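Local structure of ganglioside-induced differentiation-associated protein 2 (Homo sapiens, 4UML) at residues A[56-61]-A[203-208]; A[63-68]-A[119-124]; A[69-74]-A[160-165]; A[103-108]-A[126-131]; A[152-157]-A[165-170]. The protein is of unsettled function but carries, in the part described here, a macro domain, a fold that in many relatives binds ADP-ribose or its derivatives. All blocks are in the same frame, centred on the assembly; numbering follows the deposited sequence. Where two conformers were deposited one is given.

Contact 1. Residues A[56-61]-A[203-208]; sequences KVVLWK and KVVFAV
Val58 and Phe206 lie on two neighbouring parallel strands, 57-61 and 203-208, at one margin of the six-stranded mixed sheet of the macro domain, and they illustrate how an edge strand is secured. Five backbone hydrogen bonds form the ladder, passing alternately from one strand to the other, as parallel pairing requires. Val204 N gives to Lys56 O at 2.7 Å with an almost straight N-H...O angle of 171°, and Phe206 N meets Val58 O at 2.8 Å, close to the line of the carbonyl bond. Farther along, Trp60 N reaches Phe206 O from 29° outside the carbonyl plane.

The middle of the pair is the tight part. On one face the CB of Val58 meets Val205 CG2 at 3.9 Å; on the other, Val57 presents CG1 to the rim of the Phe206 ring, near its plane. Helix 179-197 packs against that same ring through Leu187 and Val190, while helix 210-223 lies against Leu59.

Toward Lys61 the contact opens to solvent. The Lys61 chain is bent at its last two torsions, and its amino group makes a long, weak ion pair with Asp210. At the other end Lys56 turns its amino group away from strand 203-208 to bond the carbonyls of Gly198 and Ile201. Trp60, partly exposed, lies on the face of Val58 and Val205, and there the edge of its indole meets the neighbouring strand, with CE3 resting 4.0 Å from Ala207 CB.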
# COMPACT_ATOMS: atom_id res chain seq x y z
N LYS A 56 -7.59 12.11 -4.23
CA LYS A 56 -6.47 11.21 -4.51
C LYS A 56 -6.58 9.83 -3.89
O LYS A 56 -5.85 8.92 -4.26
CB LYS A 56 -5.20 11.87 -4.03
CG LYS A 56 -5.01 13.21 -4.71
CD LYS A 56 -3.80 13.95 -4.17
CE LYS A 56 -3.57 15.20 -5.00
NZ LYS A 56 -2.18 15.67 -4.86
N VAL A 57 -7.49 9.66 -2.95
CA VAL A 57 -7.62 8.41 -2.24
C VAL A 57 -8.69 7.55 -2.88
O VAL A 57 -9.78 8.05 -3.20
CB VAL A 57 -8.02 8.66 -0.77
CG1 VAL A 57 -8.38 7.35 -0.09
CG2 VAL A 57 -6.88 9.34 -0.06
N VAL A 58 -8.38 6.27 -3.05
CA VAL A 58 -9.28 5.30 -3.59
C VAL A 58 -9.30 4.04 -2.70
O VAL A 58 -8.24 3.48 -2.36
CB VAL A 58 -8.85 4.89 -5.02
CG1 VAL A 58 -9.79 3.86 -5.58
CG2 VAL A 58 -8.70 6.10 -5.94
N LEU A 59 -10.49 3.59 -2.32
CA LEU A 59 -10.66 2.29 -1.69
C LEU A 59 -11.23 1.30 -2.70
O LEU A 59 -12.28 1.54 -3.28
CB LEU A 59 -11.59 2.39 -0.50
CG LEU A 59 -11.90 1.07 0.23
CD1 LEU A 59 -10.66 0.48 0.85
CD2 LEU A 59 -12.93 1.29 1.33
N TRP A 60 -10.54 0.18 -2.89
CA TRP A 60 -10.94 -0.75 -3.94
C TRP A 60 -10.82 -2.14 -3.43
O TRP A 60 -9.72 -2.56 -3.01
CB TRP A 60 -10.04 -0.59 -5.15
CG TRP A 60 -10.30 -1.56 -6.22
CD1 TRP A 60 -11.45 -1.65 -6.98
CD2 TRP A 60 -9.41 -2.57 -6.71
NE1 TRP A 60 -11.33 -2.67 -7.90
CE2 TRP A 60 -10.08 -3.23 -7.77
CE3 TRP A 60 -8.12 -2.98 -6.37
CZ2 TRP A 60 -9.51 -4.29 -8.46
CZ3 TRP A 60 -7.54 -4.01 -7.06
CH2 TRP A 60 -8.22 -4.66 -8.11
N LYS A 61 -11.92 -2.88 -3.47
CA LYS A 61 -11.85 -4.29 -3.12
C LYS A 61 -11.40 -5.10 -4.33
O LYS A 61 -12.14 -5.23 -5.29
CB LYS A 61 -13.19 -4.82 -2.59
CG LYS A 61 -13.09 -6.29 -2.17
CD LYS A 61 -14.14 -6.65 -1.13
CE LYS A 61 -15.53 -6.72 -1.73
NZ LYS A 61 -15.60 -7.84 -2.71
N LYS A 203 -3.05 9.48 -7.46
CA LYS A 203 -3.90 8.49 -6.81
C LYS A 203 -3.11 7.56 -5.88
O LYS A 203 -1.97 7.16 -6.16
CB LYS A 203 -4.64 7.62 -7.84
CG LYS A 203 -5.70 8.31 -8.70
CD LYS A 203 -6.87 8.85 -7.91
CE LYS A 203 -7.61 9.93 -8.70
NZ LYS A 203 -8.28 9.30 -9.87
N VAL A 204 -3.71 7.29 -4.74
CA VAL A 204 -3.28 6.25 -3.83
C VAL A 204 -4.46 5.31 -3.69
O VAL A 204 -5.58 5.75 -3.38
CB VAL A 204 -2.84 6.80 -2.46
CG1 VAL A 204 -2.59 5.65 -1.48
CG2 VAL A 204 -1.59 7.63 -2.62
N VAL A 205 -4.22 4.03 -4.00
CA VAL A 205 -5.26 3.04 -3.95
C VAL A 205 -4.96 2.09 -2.82
O VAL A 205 -3.89 1.47 -2.78
CB VAL A 205 -5.38 2.22 -5.25
CG1 VAL A 205 -6.48 1.18 -5.13
CG2 VAL A 205 -5.63 3.12 -6.43
N PHE A 206 -5.92 1.98 -1.91
CA PHE A 206 -5.91 0.94 -0.90
C PHE A 206 -6.69 -0.25 -1.43
O PHE A 206 -7.93 -0.21 -1.43
CB PHE A 206 -6.52 1.47 0.39
CG PHE A 206 -5.76 2.61 1.02
CD1 PHE A 206 -4.59 2.39 1.73
CD2 PHE A 206 -6.26 3.90 0.97
CE1 PHE A 206 -3.90 3.43 2.33
CE2 PHE A 206 -5.58 4.96 1.59
CZ PHE A 206 -4.39 4.73 2.26
N ALA A 207 -5.97 -1.25 -1.94
CA ALA A 207 -6.53 -2.52 -2.37
C ALA A 207 -6.79 -3.42 -1.17
O ALA A 207 -5.85 -3.74 -0.41
CB ALA A 207 -5.58 -3.22 -3.32
N VAL A 208 -8.04 -3.83 -1.00
CA VAL A 208 -8.44 -4.62 0.16
C VAL A 208 -9.17 -5.91 -0.25
O VAL A 208 -9.63 -6.03 -1.37
CB VAL A 208 -9.31 -3.82 1.13
CG1 VAL A 208 -8.52 -2.64 1.69
CG2 VAL A 208 -10.63 -3.35 0.51

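Contact 2. Residues A[63-68]-A[119-124]; sequences DVALLN and FNLAAR
Two loops at one end of the macro-domain sheet meet here: the loop between strands 57-61 and 71-75, and the link between strands 113-117 and 125-129. They are joined mainly through water. Water 1 donates to Ala65 O at 2.8 Å and to Leu67 O at 2.7 Å, and it accepts from Ala123 N, so that one molecule ties three backbone groups together. Water 2 repeats the idea one residue back, giving to Ala65 O and accepting from Ala122 N at 2.9 Å. Ala65 O thus accepts hydrogen bonds from two waters, and both waters stand in for direct backbone pairing between the loops.

Direct van der Waals touches are few. Leu121 brings its CD2 branch to 3.7 Å from Ala65 O and 4.3 Å from Ala65 CB, while the methyl CB of Ala122 faces the other loop, 4.0 Å from Asn68 CB. Ala123 CB comes beside Leu67 O. The amide of Asn68 is turned elsewhere, bonded to Val14 and Asp13 in the N-terminal part of the chain. Leu93 of helix 85-94 packs against Ala65 and Leu121.

The 63-68 side is held in shape by its own bonds. Asp63 OD1 accepts from Ala65 N at 3.1 Å, with the donor above the carboxylate plane, and the other carboxylate oxygen bonds Ser89 OG. This is an Asx turn leading into the short 3-10 turn of residues 64-66.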
# COMPACT_ATOMS: atom_id res chain seq x y z
N ASP A 63 -7.64 -7.48 -6.20
CA ASP A 63 -6.27 -7.98 -6.14
C ASP A 63 -5.33 -6.88 -6.62
O ASP A 63 -5.39 -6.48 -7.77
CB ASP A 63 -6.16 -9.21 -7.04
CG ASP A 63 -4.83 -9.94 -6.91
OD1 ASP A 63 -3.81 -9.36 -6.45
OD2 ASP A 63 -4.81 -11.15 -7.27
N VAL A 64 -4.46 -6.40 -5.73
CA VAL A 64 -3.55 -5.31 -6.04
C VAL A 64 -2.72 -5.58 -7.32
O VAL A 64 -2.39 -4.64 -8.04
CB VAL A 64 -2.63 -5.01 -4.84
CG1 VAL A 64 -1.53 -6.05 -4.72
CG2 VAL A 64 -2.02 -3.62 -4.98
N ALA A 65 -2.41 -6.84 -7.60
CA ALA A 65 -1.61 -7.19 -8.74
C ALA A 65 -2.22 -6.82 -10.09
O ALA A 65 -1.51 -6.76 -11.08
CB ALA A 65 -1.26 -8.68 -8.70
N LEU A 66 -3.51 -6.53 -10.10
CA LEU A 66 -4.21 -6.18 -11.34
C LEU A 66 -4.12 -4.71 -11.67
O LEU A 66 -4.49 -4.31 -12.76
CB LEU A 66 -5.67 -6.55 -11.22
CG LEU A 66 -5.92 -8.06 -11.03
CD1 LEU A 66 -7.39 -8.32 -10.79
CD2 LEU A 66 -5.43 -8.79 -12.25
N LEU A 67 -3.63 -3.90 -10.74
CA LEU A 67 -3.74 -2.46 -10.92
C LEU A 67 -2.65 -1.89 -11.81
O LEU A 67 -1.50 -2.28 -11.71
CB LEU A 67 -3.72 -1.77 -9.55
CG LEU A 67 -4.92 -1.99 -8.63
CD1 LEU A 67 -4.58 -1.45 -7.24
CD2 LEU A 67 -6.16 -1.33 -9.19
N ASN A 68 -3.01 -0.95 -12.68
CA ASN A 68 -2.02 -0.24 -13.49
C ASN A 68 -1.48 1.04 -12.83
O ASN A 68 -1.13 1.98 -13.50
CB ASN A 68 -2.60 0.07 -14.89
CG ASN A 68 -3.69 1.11 -14.84
OD1 ASN A 68 -4.30 1.32 -13.78
ND2 ASN A 68 -3.94 1.78 -15.96
N PHE A 119 7.78 -6.25 -14.56
CA PHE A 119 7.83 -7.37 -15.53
C PHE A 119 6.47 -7.55 -16.25
O PHE A 119 6.07 -6.60 -16.94
CB PHE A 119 8.48 -8.60 -14.87
CG PHE A 119 9.90 -8.29 -14.40
CD1 PHE A 119 10.94 -8.15 -15.33
CD2 PHE A 119 10.19 -8.04 -13.05
CE1 PHE A 119 12.25 -7.85 -14.92
CE2 PHE A 119 11.49 -7.72 -12.64
CZ PHE A 119 12.52 -7.63 -13.57
N ASN A 120 5.73 -8.65 -16.10
CA ASN A 120 4.44 -8.74 -16.81
C ASN A 120 3.26 -8.05 -16.12
O ASN A 120 2.12 -8.12 -16.59
CB ASN A 120 4.11 -10.19 -17.18
CG ASN A 120 2.88 -10.32 -18.09
OD1 ASN A 120 2.79 -9.72 -19.13
ND2 ASN A 120 1.95 -11.12 -17.67
N LEU A 121 3.50 -7.39 -14.99
CA LEU A 121 2.39 -6.73 -14.33
C LEU A 121 1.97 -5.50 -15.12
O LEU A 121 2.80 -4.88 -15.83
CB LEU A 121 2.80 -6.27 -12.93
CG LEU A 121 3.10 -7.28 -11.85
CD1 LEU A 121 3.56 -6.53 -10.59
CD2 LEU A 121 1.88 -8.15 -11.57
N ALA A 122 0.71 -5.13 -14.99
CA ALA A 122 0.26 -3.84 -15.54
C ALA A 122 1.03 -2.64 -14.95
O ALA A 122 1.20 -1.61 -15.62
CB ALA A 122 -1.22 -3.68 -15.36
N ALA A 123 1.49 -2.76 -13.71
CA ALA A 123 2.21 -1.66 -13.05
C ALA A 123 3.66 -1.64 -13.52
O ALA A 123 4.24 -2.68 -13.76
CB ALA A 123 2.18 -1.85 -11.55
N ARG A 124 4.24 -0.45 -13.62
CA ARG A 124 5.65 -0.24 -13.99
C ARG A 124 6.63 -0.79 -12.95
O ARG A 124 7.69 -1.32 -13.31
CB ARG A 124 5.93 1.26 -14.24
CG ARG A 124 7.35 1.62 -14.66
CD ARG A 124 7.57 3.15 -14.72
NE ARG A 124 6.81 3.79 -15.80
CZ ARG A 124 6.36 5.06 -15.80
NH1 ARG A 124 6.57 5.89 -14.77
NH2 ARG A 124 5.68 5.51 -16.86
O HOH W 1 0.09 -4.48 -11.64
O HOH W 2 -1.25 -6.96 -13.86
O HOH W 3 1.60 1.45 -15.06

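Contact 3. Residues A[69-74]-A[160-165]; sequences CTAIVN and QSMSSV
Thr70 stands between Met162 and Ser164, turning its two branches to different partners, and so shows how one side chain can serve both a polar and an apolar neighbour. Its methyl CG2, anti to the backbone N, crosses the Met162 chain at a slant and touches Met162 CB at 3.6 Å. Its hydroxyl OG1, beside the backbone N (chi1 -47°), faces the opposing turn and accepts from Ser164 N at 3.1 Å. The exchange is reciprocal: Ser164 OG accepts from Thr70 N, also at 3.1 Å, with an N-H...O angle of 149°. Ser163 N adds a weak bond to the same threonine oxygen.

Met162 runs extended beyond CG, and this brings SD to 3.4 Å from Ala71 CB. From there the strands pair in parallel, opening with a weak bond from Ala71 N to Ser164 O. Val73 CG2 and Val165 CG1 then meet at 4.0 Å.

A Schellman motif at Ser161 ends helix 139-159 just before this turn, and after Met162 and Ser163 the chain enters strand 164-167. Strand 71-75 lies between strands 164-167 and 125-129, with helix 139-159 packed over Val73, Met162 and Val165.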
# COMPACT_ATOMS: atom_id res chain seq x y z
N CYS A 69 -1.39 1.07 -11.51
CA CYS A 69 -0.68 2.13 -10.82
C CYS A 69 0.79 2.13 -11.24
O CYS A 69 1.31 1.09 -11.70
CB CYS A 69 -0.81 1.94 -9.30
SG CYS A 69 -2.51 2.06 -8.68
N THR A 70 1.48 3.25 -11.03
CA THR A 70 2.91 3.35 -11.35
C THR A 70 3.67 2.24 -10.62
O THR A 70 4.54 1.57 -11.23
CB THR A 70 3.49 4.73 -10.99
OG1 THR A 70 2.59 5.75 -11.47
CG2 THR A 70 4.91 4.91 -11.61
N ALA A 71 3.36 2.08 -9.33
CA ALA A 71 3.86 1.00 -8.51
C ALA A 71 2.74 0.34 -7.71
O ALA A 71 1.79 1.00 -7.24
CB ALA A 71 4.93 1.52 -7.55
N ILE A 72 2.85 -0.97 -7.57
CA ILE A 72 2.07 -1.71 -6.59
C ILE A 72 3.03 -2.21 -5.52
O ILE A 72 4.25 -2.33 -5.74
CB ILE A 72 1.21 -2.83 -7.20
CG1 ILE A 72 2.08 -3.90 -7.88
CG2 ILE A 72 0.18 -2.28 -8.15
CD1 ILE A 72 1.50 -5.26 -7.67
N VAL A 73 2.46 -2.47 -4.36
CA VAL A 73 3.21 -2.84 -3.18
C VAL A 73 3.03 -4.33 -2.83
O VAL A 73 1.93 -4.84 -2.76
CB VAL A 73 2.77 -1.99 -1.99
CG1 VAL A 73 3.53 -2.40 -0.73
CG2 VAL A 73 2.94 -0.50 -2.27
N ASN A 74 4.16 -5.00 -2.67
CA ASN A 74 4.25 -6.37 -2.24
C ASN A 74 4.69 -6.34 -0.79
O ASN A 74 5.46 -5.47 -0.37
CB ASN A 74 5.26 -7.13 -3.09
CG ASN A 74 5.39 -8.60 -2.66
OD1 ASN A 74 4.42 -9.22 -2.31
ND2 ASN A 74 6.61 -9.11 -2.63
N GLN A 160 10.74 8.60 -7.23
CA GLN A 160 10.61 8.14 -8.61
C GLN A 160 9.60 8.95 -9.40
O GLN A 160 9.22 8.53 -10.47
CB GLN A 160 10.21 6.66 -8.65
CG GLN A 160 11.31 5.70 -8.27
CD GLN A 160 12.46 5.76 -9.24
OE1 GLN A 160 12.27 5.82 -10.47
NE2 GLN A 160 13.64 5.77 -8.71
N SER A 161 9.13 10.07 -8.86
CA SER A 161 8.07 10.86 -9.45
C SER A 161 6.89 10.03 -9.93
O SER A 161 6.43 10.20 -11.04
CB SER A 161 8.61 11.71 -10.63
OG SER A 161 9.85 12.31 -10.29
N MET A 162 6.38 9.14 -9.08
CA MET A 162 5.27 8.28 -9.50
C MET A 162 3.94 9.00 -9.40
O MET A 162 3.71 9.72 -8.45
CB MET A 162 5.22 7.03 -8.66
CG MET A 162 6.52 6.27 -8.63
SD MET A 162 6.22 4.69 -7.80
CE MET A 162 7.85 4.02 -7.74
N SER A 163 3.06 8.78 -10.36
CA SER A 163 1.74 9.39 -10.31
C SER A 163 0.70 8.59 -9.48
O SER A 163 -0.28 9.17 -9.00
CB SER A 163 1.23 9.62 -11.73
OG SER A 163 0.97 8.40 -12.38
N SER A 164 0.91 7.28 -9.29
CA SER A 164 -0.00 6.49 -8.47
C SER A 164 0.69 5.31 -7.81
O SER A 164 1.69 4.77 -8.33
CB SER A 164 -1.23 6.00 -9.24
OG SER A 164 -0.86 5.18 -10.31
N VAL A 165 0.17 4.96 -6.64
CA VAL A 165 0.65 3.82 -5.84
C VAL A 165 -0.56 2.98 -5.41
O VAL A 165 -1.55 3.50 -4.90
CB VAL A 165 1.49 4.26 -4.62
CG1 VAL A 165 2.00 3.05 -3.83
CG2 VAL A 165 2.69 5.10 -5.06

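Contact 4. Residues A[103-108]-A[126-131]; sequences QKLKGC and IIHTVG
Cys108 and Val130 make the main apolar touch between segment 103-108 and segment 126-131, which lies on and just after strand 125-129, a small example of a loop closing over the rim of a sheet. Val130 CG2 lies 4.0 Å from Cys108 CB and comes nearer, 3.6 Å, to Cys108 O. The sulfur is placed anti to the backbone N (chi1 -178°), a rotation that carries it inward over the strand, where SG stands 4.0 Å from His128 O. Leu105, near the end of helix 97-105, sends CD1 to within 4.5 Å of His128 CD2, a loose approach. On one face of that ring Ile126 CG2 sits 3.3 Å above the plane, offset toward the rim.

The polar groups look to other partners. Both imidazole nitrogens of His128 are engaged: NE2 with Thr116 OG1 on strand 113-117, ND1 with Asn74 ND2 on strand 71-75. Two ring bonds from different strands limit its rotation. Thr129 OG1 is bonded to Glu112 O. On the other segment, Lys114 NZ bonds the carbonyls of Leu105 and Gly107, and Lys106 and Gly107 take positive phi as the chain turns.

Strand 125-129 runs between strand 71-75, parallel to it, and the antiparallel edge strand 113-117, with helix 139-159 packed on Ile127 and Thr129 and Leu105 of helix 97-105 reaching His128 and Thr116.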
# COMPACT_ATOMS: atom_id res chain seq x y z
N GLN A 103 16.86 -11.32 -6.44
CA GLN A 103 18.11 -11.77 -5.84
C GLN A 103 19.06 -10.61 -5.75
O GLN A 103 19.72 -10.45 -4.73
CB GLN A 103 18.78 -12.92 -6.62
CG GLN A 103 17.96 -14.19 -6.85
CD GLN A 103 17.16 -14.67 -5.63
OE1 GLN A 103 16.55 -13.88 -4.91
NE2 GLN A 103 17.14 -15.97 -5.43
N LYS A 104 19.14 -9.80 -6.80
CA LYS A 104 20.00 -8.63 -6.75
C LYS A 104 19.80 -7.81 -5.46
O LYS A 104 20.77 -7.27 -4.92
CB LYS A 104 19.82 -7.73 -7.99
CG LYS A 104 20.55 -8.22 -9.25
CD LYS A 104 20.35 -7.28 -10.45
CE LYS A 104 20.42 -8.02 -11.78
N LEU A 105 18.57 -7.74 -4.95
CA LEU A 105 18.29 -6.89 -3.78
C LEU A 105 18.91 -7.41 -2.48
O LEU A 105 19.15 -6.63 -1.58
CB LEU A 105 16.77 -6.72 -3.56
CG LEU A 105 15.94 -6.11 -4.70
CD1 LEU A 105 14.48 -6.09 -4.27
CD2 LEU A 105 16.40 -4.70 -5.01
N LYS A 106 19.12 -8.73 -2.39
CA LYS A 106 19.65 -9.43 -1.17
C LYS A 106 18.84 -9.09 0.12
O LYS A 106 19.35 -8.48 1.07
CB LYS A 106 21.14 -9.15 -0.98
CG LYS A 106 22.04 -9.72 -2.09
CD LYS A 106 23.07 -8.70 -2.60
CE LYS A 106 23.80 -9.15 -3.86
N GLY A 107 17.58 -9.51 0.12
CA GLY A 107 16.65 -9.21 1.20
C GLY A 107 16.16 -7.76 1.33
O GLY A 107 16.56 -6.86 0.59
N CYS A 108 15.31 -7.58 2.32
CA CYS A 108 14.72 -6.31 2.70
C CYS A 108 14.46 -6.37 4.21
O CYS A 108 13.93 -7.35 4.71
CB CYS A 108 13.41 -6.09 1.94
SG CYS A 108 12.61 -4.52 2.30
N ILE A 126 7.22 -2.64 -8.78
CA ILE A 126 6.74 -3.20 -7.54
C ILE A 126 7.60 -2.55 -6.47
O ILE A 126 8.83 -2.47 -6.64
CB ILE A 126 6.93 -4.73 -7.46
CG1 ILE A 126 6.18 -5.43 -8.58
CG2 ILE A 126 6.40 -5.30 -6.15
CD1 ILE A 126 6.70 -6.81 -8.88
N ILE A 127 6.96 -2.10 -5.39
CA ILE A 127 7.69 -1.73 -4.18
C ILE A 127 7.50 -2.87 -3.16
O ILE A 127 6.38 -3.17 -2.75
CB ILE A 127 7.20 -0.38 -3.62
CG1 ILE A 127 7.47 0.71 -4.64
CG2 ILE A 127 7.92 -0.08 -2.28
CD1 ILE A 127 6.76 2.00 -4.35
N HIS A 128 8.61 -3.51 -2.78
CA HIS A 128 8.58 -4.59 -1.85
C HIS A 128 8.86 -4.04 -0.46
O HIS A 128 9.81 -3.25 -0.27
CB HIS A 128 9.64 -5.63 -2.23
CG HIS A 128 9.55 -6.10 -3.64
ND1 HIS A 128 8.83 -7.22 -4.01
CD2 HIS A 128 10.05 -5.58 -4.79
CE1 HIS A 128 8.91 -7.39 -5.32
NE2 HIS A 128 9.65 -6.42 -5.82
N THR A 129 8.07 -4.47 0.51
CA THR A 129 8.31 -4.06 1.89
C THR A 129 8.05 -5.21 2.86
O THR A 129 7.48 -6.23 2.46
CB THR A 129 7.44 -2.84 2.22
OG1 THR A 129 7.92 -2.22 3.40
CG2 THR A 129 5.96 -3.21 2.36
N VAL A 130 8.42 -5.04 4.13
CA VAL A 130 8.32 -6.11 5.16
C VAL A 130 7.76 -5.54 6.46
O VAL A 130 8.38 -4.73 7.13
CB VAL A 130 9.72 -6.72 5.45
CG1 VAL A 130 9.69 -7.77 6.58
CG2 VAL A 130 10.34 -7.29 4.18
N GLY A 131 6.55 -5.94 6.78
CA GLY A 131 5.91 -5.54 8.00
C GLY A 131 6.43 -6.36 9.18
O GLY A 131 7.06 -7.41 9.00

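Contact 5. Residues A[152-157]-A[165-170]; sequences NVLQLA and VGFCVI
Val153 carries helix 139-159 onto strand 164-167, which runs nearly antiparallel to it (164°, with the axes of the two short pieces 10.4 Å apart), a worked case of a beta-alpha-beta crossover: the helix joins parallel strands 125-129 and 164-167 of the mixed sheet. Its CG1 branch, anti to the backbone N, faces the Phe167 ring from the opposing direction and comes within 3.5 Å of CE1, at an oblique angle to the ring. The same methyl lies 4.0 Å from Val165 CG1, which itself rests over one face of the phenyl ring, while CG2 of Val153 brushes Ile170 CD1.

Leu154, whose side chain crosses that of Phe167 at about a right angle, puts CD2 in the ring plane at its edge, 3.9 Å from Phe167 CZ. Tyr150, one turn earlier, also meets this ring, with planes about 30° apart.

Ala157, one turn after Val153, sets its CB 3.5 Å from Val165 CG2, a tight pair that lets the helix come close to the strand. All six touching residues are buried, and the side chains that meet are hydrocarbon throughout, implying that this interface rests on shape and the exclusion of water.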
# COMPACT_ATOMS: atom_id res chain seq x y z
N ASN A 152 8.26 4.64 3.89
CA ASN A 152 9.26 4.33 2.89
C ASN A 152 8.72 4.00 1.49
O ASN A 152 9.39 4.27 0.48
CB ASN A 152 10.18 3.24 3.41
CG ASN A 152 11.15 3.77 4.46
OD1 ASN A 152 11.65 4.87 4.33
ND2 ASN A 152 11.38 3.00 5.53
N VAL A 153 7.53 3.41 1.43
CA VAL A 153 6.86 3.21 0.14
C VAL A 153 6.62 4.54 -0.52
O VAL A 153 6.95 4.77 -1.71
CB VAL A 153 5.51 2.47 0.34
CG1 VAL A 153 4.65 2.54 -0.93
CG2 VAL A 153 5.80 1.01 0.67
N LEU A 154 6.02 5.42 0.27
CA LEU A 154 5.72 6.76 -0.20
C LEU A 154 6.98 7.57 -0.55
O LEU A 154 6.93 8.35 -1.49
CB LEU A 154 4.90 7.49 0.85
CG LEU A 154 3.49 6.92 1.00
CD1 LEU A 154 2.83 7.46 2.27
CD2 LEU A 154 2.62 7.15 -0.22
N GLN A 155 8.07 7.39 0.20
CA GLN A 155 9.38 8.01 -0.08
C GLN A 155 9.87 7.59 -1.46
O GLN A 155 10.37 8.41 -2.23
CB GLN A 155 10.42 7.59 0.98
CG GLN A 155 11.86 8.14 0.82
CD GLN A 155 12.75 7.88 2.06
OE1 GLN A 155 12.29 7.39 3.08
NE2 GLN A 155 14.02 8.23 1.95
N LEU A 156 9.78 6.29 -1.73
CA LEU A 156 10.18 5.76 -3.01
C LEU A 156 9.33 6.34 -4.12
O LEU A 156 9.84 6.73 -5.17
CB LEU A 156 10.11 4.23 -3.05
CG LEU A 156 11.38 3.49 -2.66
CD1 LEU A 156 11.11 2.00 -2.59
CD2 LEU A 156 12.51 3.79 -3.66
N ALA A 157 8.03 6.38 -3.90
CA ALA A 157 7.15 6.89 -4.92
C ALA A 157 7.46 8.36 -5.26
O ALA A 157 7.41 8.77 -6.43
CB ALA A 157 5.71 6.77 -4.49
N VAL A 165 0.17 4.96 -6.64
CA VAL A 165 0.65 3.82 -5.84
C VAL A 165 -0.56 2.98 -5.41
O VAL A 165 -1.55 3.50 -4.90
CB VAL A 165 1.49 4.26 -4.62
CG1 VAL A 165 2.00 3.05 -3.83
CG2 VAL A 165 2.69 5.10 -5.06
N GLY A 166 -0.49 1.69 -5.72
CA GLY A 166 -1.43 0.70 -5.24
C GLY A 166 -0.91 -0.01 -4.01
O GLY A 166 -0.03 -0.83 -4.09
N PHE A 167 -1.45 0.34 -2.86
CA PHE A 167 -1.12 -0.37 -1.63
C PHE A 167 -1.90 -1.66 -1.48
O PHE A 167 -3.10 -1.68 -1.69
CB PHE A 167 -1.42 0.47 -0.38
CG PHE A 167 -0.39 1.51 -0.09
CD1 PHE A 167 0.76 1.19 0.63
CD2 PHE A 167 -0.58 2.81 -0.51
CE1 PHE A 167 1.71 2.15 0.91
CE2 PHE A 167 0.36 3.77 -0.23
CZ PHE A 167 1.51 3.44 0.46
N CYS A 168 -1.20 -2.71 -1.07
CA CYS A 168 -1.83 -3.87 -0.46
C CYS A 168 -1.98 -3.51 1.01
O CYS A 168 -1.45 -2.49 1.50
CB CYS A 168 -0.99 -5.13 -0.63
SG CYS A 168 0.63 -5.04 0.20
N VAL A 169 -2.71 -4.34 1.73
CA VAL A 169 -2.72 -4.24 3.17
C VAL A 169 -1.36 -4.76 3.61
O VAL A 169 -1.07 -5.94 3.42
CB VAL A 169 -3.90 -5.05 3.74
CG1 VAL A 169 -3.87 -5.04 5.26
CG2 VAL A 169 -5.22 -4.45 3.25
N ILE A 170 -0.47 -3.87 4.10
CA ILE A 170 0.91 -4.27 4.33
C ILE A 170 1.04 -5.31 5.48
O ILE A 170 1.95 -6.13 5.46
CB ILE A 170 1.86 -3.03 4.55
CG1 ILE A 170 1.99 -2.29 3.20
CG2 ILE A 170 3.24 -3.44 5.06
CD1 ILE A 170 2.76 -0.99 3.24

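How the contacts relate
Following the chain from the N terminus, strand 57-61 opens contact 1, whose loop closes at strand 203-208 and encloses all the others. The loop after strand 57-61 opens contact 2, and contact 3 opens directly after it, at strand 71-75. Contact 4 opens later, at helix 97-105. Contact 2 closes at 119-124, so it crosses contacts 3 and 4. Contact 4 then closes on strand 125-129, nested within contact 3. Contact 5 opens in helix 139-159; contact 3 closes at 160-165, and contact 5 then closes at 165-170, so the two cross and share Val165. Contacts 1, 3, 4 and 5 all reach the one sheet, and contact 2 joins two of its loops.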